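PDB 6X1L: WbbZ protein from Klebsiella pneumoniae subsp. pneumoniae NTUH-K2044, which is of unknown function but is probably a polysaccharide pyruvyl transferase that adds pyruvyl groups to bacterial surface glycans. Local coordinates for residues Phe130-Ile133 against Lys134-Tyr138. Sequence-based numbering, arbitrary orientation.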
loop_
_atom_site.group_PDB
_atom_site.type_symbol
_atom_site.label_atom_id
_atom_site.label_comp_id
_atom_site.label_asym_id
_atom_site.label_seq_id
_atom_site.Cartn_x
_atom_site.Cartn_y
_atom_site.Cartn_z
ATOM N N PHE A 130 -18.941 -14.012 21.238
ATOM C CA PHE A 130 -19.331 -15.402 21.441
ATOM C C PHE A 130 -20.495 -15.510 22.419
ATOM O O PHE A 130 -21.473 -16.219 22.160
ATOM C CB PHE A 130 -18.130 -16.212 21.933
ATOM C CG PHE A 130 -18.421 -17.674 22.115
ATOM C CD1 PHE A 130 -18.715 -18.475 21.024
ATOM C CD2 PHE A 130 -18.394 -18.248 23.373
ATOM C CE1 PHE A 130 -18.985 -19.821 21.185
ATOM C CE2 PHE A 130 -18.664 -19.597 23.543
ATOM C CZ PHE A 130 -18.959 -20.384 22.446
ATOM N N ASP A 131 -20.409 -14.806 23.551
ATOM C CA ASP A 131 -21.496 -14.855 24.525
ATOM C C ASP A 131 -22.754 -14.187 23.992
ATOM O O ASP A 131 -23.865 -14.600 24.335
ATOM C CB ASP A 131 -21.064 -14.201 25.836
ATOM C CG ASP A 131 -19.980 -14.982 26.544
ATOM O OD1 ASP A 131 -19.793 -16.169 26.210
ATOM O OD2 ASP A 131 -19.321 -14.411 27.438
ATOM N N TYR A 132 -22.603 -13.165 23.149
ATOM C CA TYR A 132 -23.770 -12.520 22.558
ATOM C C TYR A 132 -24.507 -13.471 21.622
ATOM O O TYR A 132 -25.715 -13.698 21.777
ATOM C CB TYR A 132 -23.340 -11.244 21.828
ATOM C CG TYR A 132 -24.394 -10.670 20.910
ATOM C CD1 TYR A 132 -25.701 -10.488 21.344
ATOM C CD2 TYR A 132 -24.074 -10.292 19.613
ATOM C CE1 TYR A 132 -26.662 -9.964 20.505
ATOM C CE2 TYR A 132 -25.024 -9.764 18.770
ATOM C CZ TYR A 132 -26.316 -9.600 19.219
ATOM O OH TYR A 132 -27.265 -9.073 18.375
ATOM N N ILE A 133 -23.793 -14.053 20.654
ATOM C CA ILE A 133 -24.439 -14.936 19.684
ATOM C C ILE A 133 -25.054 -16.143 20.378
ATOM O O ILE A 133 -26.191 -16.533 20.083
ATOM C CB ILE A 133 -23.441 -15.369 18.593
ATOM C CG1 ILE A 133 -22.889 -14.148 17.852
ATOM C CG2 ILE A 133 -24.113 -16.326 17.620
ATOM C CD1 ILE A 133 -23.956 -13.316 17.173
ATOM N N LYS A 134 -24.319 -16.760 21.305
ATOM C CA LYS A 134 -24.872 -17.907 22.012
ATOM C C LYS A 134 -26.058 -17.518 22.885
ATOM O O LYS A 134 -26.901 -18.373 23.175
ATOM C CB LYS A 134 -23.793 -18.596 22.853
ATOM C CG LYS A 134 -23.589 -18.012 24.244
ATOM C CD LYS A 134 -22.523 -18.789 25.009
ATOM C CE LYS A 134 -22.404 -18.302 26.446
ATOM N NZ LYS A 134 -21.395 -19.077 27.224
ATOM N N SER A 135 -26.153 -16.250 23.298
ATOM C CA SER A 135 -27.325 -15.816 24.048
ATOM C C SER A 135 -28.559 -15.739 23.163
ATOM O O SER A 135 -29.680 -15.811 23.674
ATOM C CB SER A 135 -27.065 -14.462 24.716
ATOM O OG SER A 135 -27.196 -13.386 23.805
ATOM N N LEU A 136 -28.374 -15.602 21.847
ATOM C CA LEU A 136 -29.460 -15.629 20.873
ATOM C C LEU A 136 -29.879 -17.049 20.521
ATOM O O LEU A 136 -30.432 -17.278 19.436
ATOM C CB LEU A 136 -29.059 -14.851 19.614
ATOM C CG LEU A 136 -28.641 -13.404 19.836
ATOM C CD1 LEU A 136 -28.264 -12.723 18.526
ATOM C CD2 LEU A 136 -29.755 -12.652 20.535
ATOM N N ASN A 137 -29.604 -18.005 21.412
ATOM C CA ASN A 137 -29.958 -19.414 21.285
ATOM C C ASN A 137 -29.148 -20.145 20.219
ATOM O O ASN A 137 -29.539 -21.233 19.787
ATOM C CB ASN A 137 -31.458 -19.588 21.028
ATOM C CG ASN A 137 -32.084 -20.609 21.950
ATOM O OD1 ASN A 137 -31.512 -20.970 22.982
ATOM N ND2 ASN A 137 -33.270 -21.073 21.591
ATOM N N TYR A 138 -28.022 -19.583 19.787
ATOM C CA TYR A 138 -27.099 -20.340 18.957
ATOM C C TYR A 138 -26.417 -21.420 19.788
ATOM O O TYR A 138 -26.163 -21.247 20.982
ATOM C CB TYR A 138 -26.051 -19.413 18.327
ATOM C CG TYR A 138 -26.553 -18.703 17.100
ATOM C CD1 TYR A 138 -27.484 -17.678 17.201
ATOM C CD2 TYR A 138 -26.094 -19.054 15.838
ATOM C CE1 TYR A 138 -27.947 -17.021 16.078
ATOM C CE2 TYR A 138 -26.546 -18.400 14.706
ATOM C CZ TYR A 138 -27.473 -17.385 14.832
ATOM O OH TYR A 138 -27.930 -16.738 13.708
#
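Lys-134 and Asp-131 run side by side along the exposed surface of helix 127-135, and the lysine builds the contact from its CB outward. Its CB sits 3.4 Å from Phe-130 O, which takes the Lys-134 N-H in a nearly straight bond (166°). With chi1 at 86°, CG is tucked between the backbone N and the carbonyl carbon, against Asp-131 O. The rest is extended: CD passes the Phe-130 ring at CE2, CE comes 3.4 Å from Asp-131 OD1, and NZ ends 3.5 Å from that oxygen in a long salt bridge.

Toward the C-terminal end of the helix, Ser-135 OG donates to Tyr-132 O at 2.5 Å, an unusually short distance whose exact value is doubtful, while Ser-135 N and Leu-136 N add weak bonds to the same oxygen. Leu-136 N also bonds Ile-133 O at 3.0 Å, three residues back, from well above the carbonyl plane and so not on a lone pair. Leu-136 CD1 rests obliquely on the Tyr-132 ring, 3.7 Å from CZ; the tyrosine hydroxyl is bonded to Gly-108 O.

Beyond Asn-137, whose positive phi (71°) turns the chain, Tyr-138 folds back against Ile-133. Ile-133 points CG2 away from its backbone N, which sets the methyl over one face of the Tyr-138 ring, 3.8 Å from the ring's centroid and offset toward the rim, in a CH-pi contact; both side chains touch Val-144. This is the C-terminal end of a beta-alpha-beta crossover helix, where the chain leaves for strand 144-146 at the edge of a parallel, Rossmann-like sheet, consistent with the GT-B clan.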